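Local coordinates for protein copper-containing nitrite reductase (Thermus scotoductus, PDB 6HBE) that probably reduces nitrite to nitric oxide with electrons from cytochrome c, as a copper-containing homotrimer of the multicopper oxidase family, at residues L67-N72 with V93-T98; A28-F33 with R42-N47; R22-E27 with L55-G60; N47-G52 with R293-P298. One frame throughout, in Å; residues are numbered along the deposited sequence. Where two conformers were deposited one is given.

In the fold
Interactions 1 to 3 lie within the N-terminal cupredoxin domain; interaction 4 ties a loop of it to a later part of the chain. Interactions 1 and 2 lie along one sheet, where strand 21-36 has 62-69 on one flank and 39-46 on the other. Interaction 2 is regular antiparallel pairing, and interaction 1 is the frayed end of a pairing where a side-chain amide joins in. Interaction 3 uses the same long strand but reaches across to the other sheet, so apolar side chains and one arginine bond replace backbone pairing. Interaction 4 joins two loops by one backbone bond and two waters. Each is partly buried; interactions 1 and 3 lie far from the chain centre, 2 and 4 closer.

Interaction 1: L67-N72 with V93-T98; sequences LRNLDN and VQPGET
Asn69 lies with its amide turned toward the loop 93-98, and both ends of that amide are used. ND2 gives a hydrogen to Val93 O at 3.0 Å; the acceptor lies near the amide plane, whereas the nitrogen sits above the plane of the Val93 carbonyl. The same nitrogen also bonds Val73 O. OD1 accepts from Asp71 N at 2.8 Å, closing an Asx turn as the strand ends. With CG anti to the backbone N (chi1 -175°), the amide hangs beside the carbonyl and faces the type II turn of Gln94 to Glu97. With an alanine here, Val93 O and Val73 O would probably lose this donor, and Asp71 N the acceptor that closes the Asx turn.

The backbone of Asn69 is gripped as well: its N reaches Glu97 O at 3.0 Å in a nearly straight bond (170°), and its O takes Gly96 N at 2.9 Å. One residue back, Arg68 and Thr98 run side by side, but the bond from Arg68 NH1 to Thr98 OG1 is weak at 3.4 Å. Among the apolar side chains, Leu67 CD2 meets Val93 CG2 at 3.9 Å. Beyond the strand, Asp71 OD2 accepts from the copper ligand His75. Neutral amides thus hold the 94-97 turn to the strand end, and the Asx turn of Asn69 leads on to Asp71, a second-shell carboxylate of the type 1 copper site.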
loop_
_atom_site.group_PDB
_atom_site.type_symbol
_atom_site.label_atom_id
_atom_site.label_comp_id
_atom_site.label_asym_id
_atom_site.label_seq_id
_atom_site.Cartn_x
_atom_site.Cartn_y
_atom_site.Cartn_z
ATOM N N LEU C 67 -24.122 -11.969 22.643
ATOM C CA LEU C 67 -24.163 -11.051 21.526
ATOM C C LEU C 67 -25.586 -10.703 21.184
ATOM O O LEU C 67 -26.381 -11.611 20.897
ATOM C CB LEU C 67 -23.480 -11.712 20.326
ATOM C CG LEU C 67 -23.586 -10.990 18.970
ATOM C CD1 LEU C 67 -22.821 -9.670 19.002
ATOM C CD2 LEU C 67 -23.045 -11.898 17.866
ATOM N N ARG C 68 -25.917 -9.420 21.099
ATOM C CA ARG C 68 -27.270 -9.003 20.763
ATOM C C ARG C 68 -27.228 -8.110 19.544
ATOM O O ARG C 68 -26.374 -7.236 19.465
ATOM C CB ARG C 68 -27.942 -8.203 21.902
ATOM C CG ARG C 68 -27.985 -8.912 23.237
ATOM C CD ARG C 68 -28.676 -8.071 24.315
ATOM N NE ARG C 68 -28.402 -8.634 25.631
ATOM C CZ ARG C 68 -28.932 -9.768 26.113
ATOM N NH1 ARG C 68 -29.834 -10.471 25.420
ATOM N NH2 ARG C 68 -28.578 -10.195 27.329
ATOM N N ASN C 69 -28.139 -8.331 18.595
ATOM C CA ASN C 69 -28.227 -7.470 17.425
ATOM C C ASN C 69 -29.351 -6.453 17.557
ATOM O O ASN C 69 -30.540 -6.786 17.410
ATOM C CB ASN C 69 -28.371 -8.300 16.139
ATOM C CG ASN C 69 -28.350 -7.436 14.891
ATOM O OD1 ASN C 69 -28.323 -6.201 14.969
ATOM N ND2 ASN C 69 -28.354 -8.080 13.726
ATOM N N LEU C 70 -28.969 -5.201 17.764
ATOM C CA LEU C 70 -29.879 -4.100 17.988
ATOM C C LEU C 70 -30.148 -3.302 16.715
ATOM O O LEU C 70 -30.925 -2.353 16.746
ATOM C CB LEU C 70 -29.349 -3.190 19.113
ATOM C CG LEU C 70 -29.804 -3.500 20.547
ATOM C CD1 LEU C 70 -29.702 -4.960 20.936
ATOM C CD2 LEU C 70 -29.056 -2.631 21.550
ATOM N N ASP C 71 -29.561 -3.717 15.594
ATOM C CA ASP C 71 -29.692 -3.006 14.326
ATOM C C ASP C 71 -30.822 -3.603 13.448
ATOM O O ASP C 71 -31.375 -4.635 13.783
ATOM C CB ASP C 71 -28.362 -3.116 13.554
ATOM C CG ASP C 71 -28.091 -1.937 12.630
ATOM O OD1 ASP C 71 -28.903 -0.986 12.551
ATOM O OD2 ASP C 71 -27.012 -1.954 11.979
ATOM N N ASN C 72 -31.080 -2.959 12.311
ATOM C CA ASN C 72 -32.018 -3.432 11.266
ATOM C C ASN C 72 -31.388 -4.285 10.144
ATOM O O ASN C 72 -32.113 -4.694 9.239
ATOM C CB ASN C 72 -32.780 -2.233 10.636
ATOM C CG ASN C 72 -31.853 -1.204 9.968
ATOM O OD1 ASN C 72 -30.707 -1.044 10.356
ATOM N ND2 ASN C 72 -32.361 -0.492 8.975
ATOM N N VAL C 93 -26.311 -13.348 12.442
ATOM C CA VAL C 93 -27.192 -13.000 13.548
ATOM C C VAL C 93 -28.207 -11.999 13.038
ATOM O O VAL C 93 -27.884 -10.854 12.768
ATOM C CB VAL C 93 -26.393 -12.449 14.752
ATOM C CG1 VAL C 93 -27.326 -12.165 15.932
ATOM C CG2 VAL C 93 -25.320 -13.455 15.154
ATOM N N GLN C 94 -29.467 -12.426 12.939
ATOM C CA GLN C 94 -30.523 -11.585 12.365
ATOM C C GLN C 94 -30.923 -10.420 13.293
ATOM O O GLN C 94 -30.713 -10.485 14.511
ATOM C CB GLN C 94 -31.773 -12.451 12.047
ATOM C CG GLN C 94 -31.535 -13.595 11.068
ATOM C CD GLN C 94 -31.165 -13.111 9.674
ATOM O OE1 GLN C 94 -31.875 -12.305 9.072
ATOM N NE2 GLN C 94 -30.045 -13.597 9.156
ATOM N N PRO C 95 -31.508 -9.349 12.726
ATOM C CA PRO C 95 -31.991 -8.239 13.547
ATOM C C PRO C 95 -32.854 -8.711 14.734
ATOM O O PRO C 95 -33.747 -9.551 14.556
ATOM C CB PRO C 95 -32.833 -7.414 12.568
ATOM C CG PRO C 95 -32.257 -7.727 11.218
ATOM C CD PRO C 95 -31.799 -9.149 11.292
ATOM N N GLY C 96 -32.531 -8.231 15.931
ATOM C CA GLY C 96 -33.257 -8.574 17.132
ATOM C C GLY C 96 -32.886 -9.898 17.769
ATOM O O GLY C 96 -33.396 -10.206 18.843
ATOM N N GLU C 97 -32.005 -10.675 17.157
ATOM C CA GLU C 97 -31.614 -11.982 17.695
ATOM C C GLU C 97 -30.528 -11.846 18.779
ATOM O O GLU C 97 -29.786 -10.839 18.781
ATOM C CB GLU C 97 -31.122 -12.857 16.540
ATOM C CG GLU C 97 -31.077 -14.332 16.844
ATOM C CD GLU C 97 -30.650 -15.219 15.670
ATOM O OE1 GLU C 97 -30.457 -16.433 15.941
ATOM O OE2 GLU C 97 -30.474 -14.745 14.514
ATOM N N THR C 98 -30.431 -12.870 19.656
ATOM C CA THR C 98 -29.378 -13.034 20.658
ATOM C C THR C 98 -28.659 -14.384 20.499
ATOM O O THR C 98 -29.288 -15.399 20.182
ATOM C CB THR C 98 -29.957 -12.916 22.106
ATOM O OG1 THR C 98 -30.482 -11.605 22.294
ATOM C CG2 THR C 98 -28.891 -13.117 23.165
#

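Interaction 2: A28-F33 with R42-N47; sequences ARSSIF and RGFSFN
A beta hairpin of the N-terminal cupredoxin domain brings strand 28-33 against strand 42-46, antiparallel and strongly twisted, with 131° between the two short segments. Arg29 and Ser45 form one hydrogen-bonded pair, Arg29 N to Ser45 O at 3.0 Å and Ser45 N to Arg29 O at 2.9 Å; Ser31 and Gly43 form the next. Ala28, Ser30 and Ile32 share one face with Phe46, Phe44 and Arg42.

Phe44 ties the hairpin to the type 1 copper site. Its ring stacks on the copper ligand His125 and meets another ligand, His75, edge-to-face, while its edge lies against Arg29 O and Ser30 OG. That serine hydroxyl bonds Asp71, and Ser45 O bonds the ligand Gln130. Toward the hairpin turn, Ile32 and Arg42 lie side by side, Ile32 CD1 3.7 Å from Arg42 NH2.

Phe33 turns its ring edge to the second strand, CZ standing 3.6 Å from Phe44 O and 3.8 Å from Ser45 CB. On the face of Arg29, Ser31 and Ser45, the Ser45 hydroxyl sits between backbone N and carbonyl carbon (chi1 72°), aimed across the strands. Ser31 OG, which also bonds Asp48, shares a short hydrogen bond of 2.6 Å with Ser45 OG.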
loop_
_atom_site.group_PDB
_atom_site.type_symbol
_atom_site.label_atom_id
_atom_site.label_comp_id
_atom_site.label_asym_id
_atom_site.label_seq_id
_atom_site.Cartn_x
_atom_site.Cartn_y
_atom_site.Cartn_z
ATOM N N ALA C 28 -24.469 -5.144 18.729
ATOM C CA ALA C 28 -24.270 -4.628 17.373
ATOM C C ALA C 28 -25.279 -3.537 17.028
ATOM O O ALA C 28 -26.502 -3.716 17.227
ATOM C CB ALA C 28 -24.325 -5.764 16.339
ATOM N N ARG C 29 -24.777 -2.418 16.501
ATOM C CA ARG C 29 -25.613 -1.262 16.116
ATOM C C ARG C 29 -25.034 -0.388 15.007
ATOM O O ARG C 29 -23.885 -0.550 14.626
ATOM C CB ARG C 29 -25.915 -0.401 17.327
ATOM C CG ARG C 29 -24.741 -0.165 18.234
ATOM C CD ARG C 29 -25.235 0.133 19.631
ATOM N NE ARG C 29 -26.089 1.302 19.612
ATOM C CZ ARG C 29 -26.627 1.864 20.688
ATOM N NH1 ARG C 29 -26.395 1.383 21.915
ATOM N NH2 ARG C 29 -27.393 2.939 20.519
ATOM N N SER C 30 -25.882 0.485 14.462
ATOM C CA SER C 30 -25.496 1.574 13.583
ATOM C C SER C 30 -25.124 2.769 14.449
ATOM O O SER C 30 -25.852 3.074 15.405
ATOM C CB SER C 30 -26.670 1.997 12.695
ATOM O OG SER C 30 -26.781 1.114 11.606
ATOM N N SER C 31 -24.030 3.459 14.125
ATOM C CA SER C 31 -23.556 4.585 14.970
ATOM C C SER C 31 -22.915 5.734 14.174
ATOM O O SER C 31 -22.630 5.618 12.954
ATOM C CB SER C 31 -22.542 4.077 16.002
ATOM O OG SER C 31 -22.987 2.915 16.719
ATOM N N ILE C 32 -22.654 6.824 14.887
ATOM C CA ILE C 32 -21.961 7.987 14.352
ATOM C C ILE C 32 -20.835 8.328 15.343
ATOM O O ILE C 32 -21.109 8.512 16.528
ATOM C CB ILE C 32 -22.899 9.193 14.186
ATOM C CG1 ILE C 32 -24.128 8.813 13.355
ATOM C CG2 ILE C 32 -22.172 10.370 13.544
ATOM C CD1 ILE C 32 -25.128 9.939 13.180
ATOM N N PHE C 33 -19.585 8.397 14.859
ATOM C CA PHE C 33 -18.415 8.709 15.701
ATOM C C PHE C 33 -17.817 10.104 15.408
ATOM O O PHE C 33 -17.677 10.470 14.253
ATOM C CB PHE C 33 -17.331 7.638 15.494
ATOM C CG PHE C 33 -17.855 6.228 15.311
ATOM C CD1 PHE C 33 -18.406 5.535 16.371
ATOM C CD2 PHE C 33 -17.719 5.559 14.076
ATOM C CE1 PHE C 33 -18.872 4.241 16.223
ATOM C CE2 PHE C 33 -18.188 4.251 13.913
ATOM C CZ PHE C 33 -18.750 3.590 14.996
ATOM N N ARG C 42 -19.990 8.016 9.880
ATOM C CA ARG C 42 -21.086 7.033 9.994
ATOM C C ARG C 42 -20.563 5.649 9.737
ATOM O O ARG C 42 -19.781 5.449 8.810
ATOM C CB ARG C 42 -22.198 7.301 8.974
ATOM C CG ARG C 42 -22.909 8.639 9.125
ATOM C CD ARG C 42 -24.272 8.605 8.446
ATOM N NE ARG C 42 -24.613 9.938 7.988
ATOM C CZ ARG C 42 -25.477 10.781 8.560
ATOM N NH1 ARG C 42 -25.646 11.985 7.997
ATOM N NH2 ARG C 42 -26.188 10.457 9.653
ATOM N N GLY C 43 -21.035 4.688 10.524
ATOM C CA GLY C 43 -20.663 3.295 10.361
ATOM C C GLY C 43 -21.438 2.349 11.250
ATOM O O GLY C 43 -22.594 2.592 11.569
ATOM N N PHE C 44 -20.800 1.247 11.621
ATOM C CA PHE C 44 -21.360 0.249 12.517
ATOM C C PHE C 44 -20.457 0.121 13.743
ATOM O O PHE C 44 -19.236 0.322 13.635
ATOM C CB PHE C 44 -21.428 -1.128 11.845
ATOM C CG PHE C 44 -22.304 -1.195 10.605
ATOM C CD1 PHE C 44 -23.684 -0.971 10.692
ATOM C CD2 PHE C 44 -21.765 -1.556 9.355
ATOM C CE1 PHE C 44 -24.504 -1.037 9.558
ATOM C CE2 PHE C 44 -22.582 -1.629 8.217
ATOM C CZ PHE C 44 -23.948 -1.366 8.319
ATOM N N SER C 45 -21.032 -0.245 14.897
ATOM C CA SER C 45 -20.266 -0.443 16.137
ATOM C C SER C 45 -20.725 -1.653 16.952
ATOM O O SER C 45 -21.766 -2.289 16.640
ATOM C CB SER C 45 -20.361 0.802 17.026
ATOM O OG SER C 45 -21.646 0.914 17.603
ATOM N N PHE C 46 -19.925 -1.978 17.957
ATOM C CA PHE C 46 -20.385 -2.686 19.144
ATOM C C PHE C 46 -20.498 -1.653 20.279
ATOM O O PHE C 46 -19.527 -0.947 20.599
ATOM C CB PHE C 46 -19.453 -3.799 19.547
ATOM C CG PHE C 46 -19.396 -4.930 18.550
ATOM C CD1 PHE C 46 -20.448 -5.815 18.434
ATOM C CD2 PHE C 46 -18.313 -5.062 17.685
ATOM C CE1 PHE C 46 -20.414 -6.838 17.510
ATOM C CE2 PHE C 46 -18.265 -6.086 16.765
ATOM C CZ PHE C 46 -19.320 -6.977 16.673
ATOM N N ASN C 47 -21.700 -1.543 20.848
ATOM C CA ASN C 47 -21.969 -0.693 22.014
ATOM C C ASN C 47 -21.711 0.798 21.828
ATOM O O ASN C 47 -21.349 1.495 22.780
ATOM C CB ASN C 47 -21.200 -1.194 23.225
ATOM C CG ASN C 47 -21.465 -2.658 23.533
ATOM O OD1 ASN C 47 -21.280 -3.564 22.689
ATOM N ND2 ASN C 47 -21.873 -2.915 24.751
#

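Interaction 3: R22-E27 with L55-G60; sequences RHFTLE and LVVEEG
Val56 O takes the one hydrogen bond between these strands, from Arg22 NH1 at 2.9 Å. The donor lies in the plane of the carbonyl, but the oxygen is tilted from the guanidinium plane and the bond is bent, with an N-H...O angle of 133°. Arg22 gets there by folding back: its chain bends at both chi2 and chi3, which brings Phe24 CZ 3.5 Å above one face of the Arg22 guanidinium, toward its rim. The aliphatic part of the arginine is used too, Arg22 CG passing Val57 CG1 at 4.1 Å as the two side chains slide by in opposite directions.

Phe24 lies between the strands. Leu55 sits over one face of its ring in a CH-pi contact, CB 4.0 Å from the centroid and only 9° off the normal, and Leu55 CD2 comes to 3.7 Å from Phe24 CD1. Val57 approaches differently, placing CG1 at the ring edge, 3.5 Å from Phe24 CE2. Behind them Leu55 and Val57 rest on Ile134 and Val136 of strand 131-137, while strand 21-36 pairs with strand 62-69.

The axes of the two short strands come no nearer than 8.9 Å, too far for backbone pairing, and run nearly antiparallel at 166°. Side chains from two sheets meeting face to face in this way are the packing of a cupredoxin beta sandwich.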
loop_
_atom_site.group_PDB
_atom_site.type_symbol
_atom_site.label_atom_id
_atom_site.label_comp_id
_atom_site.label_asym_id
_atom_site.label_seq_id
_atom_site.Cartn_x
_atom_site.Cartn_y
_atom_site.Cartn_z
ATOM N N ARG C 22 -16.143 -15.459 33.226
ATOM C CA ARG C 22 -16.207 -14.050 32.909
ATOM C C ARG C 22 -17.282 -13.884 31.874
ATOM O O ARG C 22 -17.354 -14.667 30.921
ATOM C CB ARG C 22 -14.862 -13.578 32.344
ATOM C CG ARG C 22 -13.678 -13.708 33.288
ATOM C CD ARG C 22 -13.911 -12.909 34.570
ATOM N NE ARG C 22 -14.435 -11.580 34.244
ATOM C CZ ARG C 22 -13.704 -10.565 33.768
ATOM N NH1 ARG C 22 -12.380 -10.682 33.604
ATOM N NH2 ARG C 22 -14.295 -9.404 33.482
ATOM N N HIS C 23 -18.094 -12.849 32.017
ATOM C CA HIS C 23 -19.192 -12.652 31.114
ATOM C C HIS C 23 -19.167 -11.257 30.515
ATOM O O HIS C 23 -19.009 -10.275 31.235
ATOM C CB HIS C 23 -20.517 -12.925 31.837
ATOM C CG HIS C 23 -21.704 -12.766 30.947
ATOM N ND1 HIS C 23 -22.853 -12.116 31.338
ATOM C CD2 HIS C 23 -21.892 -13.123 29.652
ATOM C CE1 HIS C 23 -23.706 -12.095 30.328
ATOM N NE2 HIS C 23 -23.139 -12.689 29.288
ATOM N N PHE C 24 -19.326 -11.185 29.189
ATOM C CA PHE C 24 -19.299 -9.942 28.449
ATOM C C PHE C 24 -20.476 -9.862 27.491
ATOM O O PHE C 24 -20.827 -10.864 26.845
ATOM C CB PHE C 24 -17.982 -9.808 27.640
ATOM C CG PHE C 24 -16.724 -9.903 28.479
ATOM C CD1 PHE C 24 -16.288 -8.824 29.243
ATOM C CD2 PHE C 24 -15.995 -11.083 28.523
ATOM C CE1 PHE C 24 -15.128 -8.908 30.002
ATOM C CE2 PHE C 24 -14.834 -11.186 29.281
ATOM C CZ PHE C 24 -14.397 -10.095 30.028
ATOM N N THR C 25 -21.039 -8.659 27.350
ATOM C CA THR C 25 -22.149 -8.412 26.446
ATOM C C THR C 25 -21.745 -7.438 25.332
ATOM O O THR C 25 -21.271 -6.340 25.608
ATOM C CB THR C 25 -23.397 -7.899 27.183
ATOM O OG1 THR C 25 -23.763 -8.847 28.199
ATOM C CG2 THR C 25 -24.574 -7.771 26.201
ATOM N N LEU C 26 -21.856 -7.886 24.076
ATOM C CA LEU C 26 -21.650 -7.019 22.911
ATOM C C LEU C 26 -22.955 -6.760 22.166
ATOM O O LEU C 26 -23.690 -7.716 21.853
ATOM C CB LEU C 26 -20.609 -7.644 21.959
ATOM C CG LEU C 26 -19.208 -7.850 22.541
ATOM C CD1 LEU C 26 -18.322 -8.629 21.591
ATOM C CD2 LEU C 26 -18.553 -6.510 22.892
ATOM N N GLU C 27 -23.212 -5.496 21.827
ATOM C CA GLU C 27 -24.420 -5.072 21.172
ATOM C C GLU C 27 -24.145 -4.423 19.805
ATOM O O GLU C 27 -23.663 -3.284 19.727
ATOM C CB GLU C 27 -25.201 -4.102 22.077
ATOM C CG GLU C 27 -25.568 -4.716 23.431
ATOM C CD GLU C 27 -26.565 -3.877 24.226
ATOM O OE1 GLU C 27 -26.550 -2.636 24.087
ATOM O OE2 GLU C 27 -27.363 -4.468 24.991
ATOM N N LEU C 55 -12.147 -6.135 26.369
ATOM C CA LEU C 55 -12.335 -7.275 27.273
ATOM C C LEU C 55 -11.003 -7.774 27.762
ATOM O O LEU C 55 -10.079 -7.930 26.962
ATOM C CB LEU C 55 -13.068 -8.414 26.542
ATOM C CG LEU C 55 -14.160 -8.018 25.545
ATOM C CD1 LEU C 55 -14.776 -9.266 24.887
ATOM C CD2 LEU C 55 -15.240 -7.146 26.166
ATOM N N VAL C 56 -10.862 -7.997 29.073
ATOM C CA VAL C 56 -9.621 -8.511 29.645
ATOM C C VAL C 56 -9.941 -9.702 30.545
ATOM O O VAL C 56 -10.774 -9.586 31.452
ATOM C CB VAL C 56 -8.887 -7.436 30.486
ATOM C CG1 VAL C 56 -7.611 -8.004 31.098
ATOM C CG2 VAL C 56 -8.580 -6.212 29.635
ATOM N N VAL C 57 -9.274 -10.823 30.292
ATOM C CA VAL C 57 -9.408 -12.043 31.078
ATOM C C VAL C 57 -8.039 -12.606 31.377
ATOM O O VAL C 57 -7.017 -12.084 30.893
ATOM C CB VAL C 57 -10.294 -13.105 30.373
ATOM C CG1 VAL C 57 -11.629 -12.494 29.949
ATOM C CG2 VAL C 57 -9.578 -13.739 29.174
ATOM N N GLU C 58 -8.016 -13.649 32.212
ATOM C CA GLU C 58 -6.797 -14.386 32.536
ATOM C C GLU C 58 -6.745 -15.686 31.741
ATOM O O GLU C 58 -7.799 -16.254 31.418
ATOM C CB GLU C 58 -6.725 -14.708 34.049
ATOM C CG GLU C 58 -6.832 -13.488 34.971
ATOM C CD GLU C 58 -5.645 -12.517 34.901
ATOM O OE1 GLU C 58 -5.858 -11.284 34.780
ATOM O OE2 GLU C 58 -4.482 -12.960 34.984
ATOM N N GLU C 59 -5.521 -16.144 31.442
ATOM C CA GLU C 59 -5.275 -17.433 30.795
ATOM C C GLU C 59 -5.949 -18.589 31.573
ATOM O O GLU C 59 -5.806 -18.696 32.804
ATOM C CB GLU C 59 -3.784 -17.702 30.649
ATOM C CG GLU C 59 -3.438 -19.029 29.947
ATOM C CD GLU C 59 -1.952 -19.281 29.770
ATOM O OE1 GLU C 59 -1.123 -18.413 30.124
ATOM O OE2 GLU C 59 -1.604 -20.372 29.275
ATOM N N GLY C 60 -6.680 -19.429 30.852
ATOM C CA GLY C 60 -7.447 -20.521 31.474
ATOM C C GLY C 60 -8.870 -20.167 31.895
ATOM O O GLY C 60 -9.624 -21.070 32.241
#

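Interaction 4: N47-G52 with R293-P298; sequences NDMSPG and RAEGVP
Two irregular loops meet where the N-terminal cupredoxin domain receives a distant part of the chain: segment 47-52 links strands 39-46 and 55-58, and segment 293-298 leads from strand 277-282 toward strand 309-311. A single direct hydrogen bond ties them, Gly296 N to Pro51 O at 2.9 Å, almost perfectly straight (178°) and aimed at a lone pair in the carbonyl plane. Gly296 is pressed so closely against the 50-51 peptide that a beta carbon there would clash with Ser50 O. That peptide is cis, and the Pro51 ring turns its CG to Ala294 O at 3.5 Å.

Met49 adds a looser contact: in one of its two modelled conformers a bend at chi3 brings CE to 3.7 Å from Gly296 O.

Glu295 lays its CG against Gly52 O at 3.5 Å, and its carboxylate forms a side-on salt bridge with Arg293, NE to OE1 and NH2 to OE2, both nitrogens coming from above the carboxylate plane. OE2 also accepts from Met54 N. Replacing this glutamate by an alanine would probably leave Arg293 with a long, weak pairing to Glu291 in place of its close acid mate, and Met54 N without this acceptor.

Water completes the join at both ends. One molecule accepts from Ser50 N and donates to Val297 O at 2.6 Å; the other donates to Gly52 O and to Ala294 O, each at 2.8 Å.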
loop_
_atom_site.group_PDB
_atom_site.type_symbol
_atom_site.label_atom_id
_atom_site.label_comp_id
_atom_site.label_asym_id
_atom_site.label_seq_id
_atom_site.Cartn_x
_atom_site.Cartn_y
_atom_site.Cartn_z
ATOM N N ASN C 47 -21.700 -1.543 20.848
ATOM C CA ASN C 47 -21.969 -0.693 22.014
ATOM C C ASN C 47 -21.711 0.798 21.828
ATOM O O ASN C 47 -21.349 1.495 22.780
ATOM C CB ASN C 47 -21.200 -1.194 23.225
ATOM C CG ASN C 47 -21.465 -2.658 23.533
ATOM O OD1 ASN C 47 -21.280 -3.564 22.689
ATOM N ND2 ASN C 47 -21.873 -2.915 24.751
ATOM N N ASP C 48 -21.905 1.272 20.602
ATOM C CA ASP C 48 -21.842 2.678 20.256
ATOM C C ASP C 48 -20.441 3.353 20.402
ATOM O O ASP C 48 -20.355 4.565 20.621
ATOM C CB ASP C 48 -22.912 3.413 21.067
ATOM C CG ASP C 48 -23.515 4.612 20.336
ATOM O OD1 ASP C 48 -23.807 4.546 19.107
ATOM O OD2 ASP C 48 -23.753 5.624 21.037
ATOM N N MET C 49 -19.372 2.552 20.300
ATOM C CA MET C 49 -17.969 3.028 20.329
ATOM C C MET C 49 -17.160 2.293 19.249
ATOM O O MET C 49 -17.432 1.125 18.994
ATOM C CB MET C 49 -17.321 2.775 21.696
ATOM C CG MET C 49 -17.768 1.513 22.418
ATOM S SD MET C 49 -17.123 1.322 24.102
ATOM C CE MET C 49 -17.225 3.016 24.676
ATOM N N SER C 50 -16.179 2.970 18.637
ATOM C CA SER C 50 -15.220 2.318 17.714
ATOM C C SER C 50 -13.799 2.859 18.007
ATOM O O SER C 50 -13.554 4.036 17.770
ATOM C CB SER C 50 -15.588 2.588 16.259
ATOM O OG SER C 50 -14.681 1.908 15.383
ATOM N N PRO C 51 -12.886 2.048 18.538
ATOM C CA PRO C 51 -13.082 0.614 18.815
ATOM C C PRO C 51 -14.074 0.321 19.931
ATOM O O PRO C 51 -14.350 1.186 20.795
ATOM C CB PRO C 51 -11.697 0.138 19.238
ATOM C CG PRO C 51 -10.926 1.363 19.599
ATOM C CD PRO C 51 -11.492 2.467 18.747
ATOM N N GLY C 52 -14.616 -0.895 19.904
ATOM C CA GLY C 52 -15.629 -1.307 20.859
ATOM C C GLY C 52 -15.104 -1.600 22.274
ATOM O O GLY C 52 -13.929 -1.353 22.562
ATOM N N ARG C 293 -7.698 2.641 28.258
ATOM C CA ARG C 293 -8.454 1.550 27.622
ATOM C C ARG C 293 -8.515 1.729 26.081
ATOM O O ARG C 293 -8.633 2.869 25.545
ATOM C CB ARG C 293 -9.887 1.496 28.193
ATOM C CG ARG C 293 -9.967 1.347 29.715
ATOM C CD ARG C 293 -11.392 1.498 30.252
ATOM N NE ARG C 293 -12.231 0.412 29.762
ATOM C CZ ARG C 293 -12.200 -0.855 30.173
ATOM N NH1 ARG C 293 -11.439 -1.252 31.179
ATOM N NH2 ARG C 293 -13.009 -1.737 29.582
ATOM N N ALA C 294 -8.571 0.606 25.376
ATOM C CA ALA C 294 -8.564 0.624 23.908
ATOM C C ALA C 294 -9.982 0.724 23.380
ATOM O O ALA C 294 -10.469 -0.202 22.705
ATOM C CB ALA C 294 -7.869 -0.597 23.382
ATOM N N GLU C 295 -10.608 1.884 23.624
ATOM C CA GLU C 295 -12.044 2.103 23.400
ATOM C C GLU C 295 -12.226 3.489 22.831
ATOM O O GLU C 295 -11.565 4.452 23.278
ATOM C CB GLU C 295 -12.837 1.983 24.718
ATOM C CG GLU C 295 -12.857 0.580 25.312
ATOM C CD GLU C 295 -13.495 0.458 26.695
ATOM O OE1 GLU C 295 -13.636 1.478 27.416
ATOM O OE2 GLU C 295 -13.773 -0.705 27.124
ATOM N N GLY C 296 -13.082 3.593 21.835
ATOM C CA GLY C 296 -13.458 4.883 21.234
ATOM C C GLY C 296 -14.271 5.771 22.174
ATOM O O GLY C 296 -14.769 5.313 23.194
ATOM N N VAL C 297 -14.422 7.035 21.795
ATOM C CA VAL C 297 -15.314 7.972 22.482
ATOM C C VAL C 297 -16.757 7.564 22.115
ATOM O O VAL C 297 -17.031 7.317 20.926
ATOM C CB VAL C 297 -15.107 9.424 21.995
ATOM C CG1 VAL C 297 -16.055 10.388 22.720
ATOM C CG2 VAL C 297 -13.648 9.871 22.175
ATOM N N PRO C 298 -17.686 7.515 23.094
ATOM C CA PRO C 298 -19.079 7.159 22.735
ATOM C C PRO C 298 -19.661 8.027 21.618
ATOM O O PRO C 298 -19.326 9.199 21.527
ATOM C CB PRO C 298 -19.840 7.400 24.050
ATOM C CG PRO C 298 -18.810 7.123 25.095
ATOM C CD PRO C 298 -17.564 7.769 24.544
HETATM O O HOH W 1 -16.033 5.817 19.024
HETATM O O HOH W 2 -11.569 -2.771 22.388
#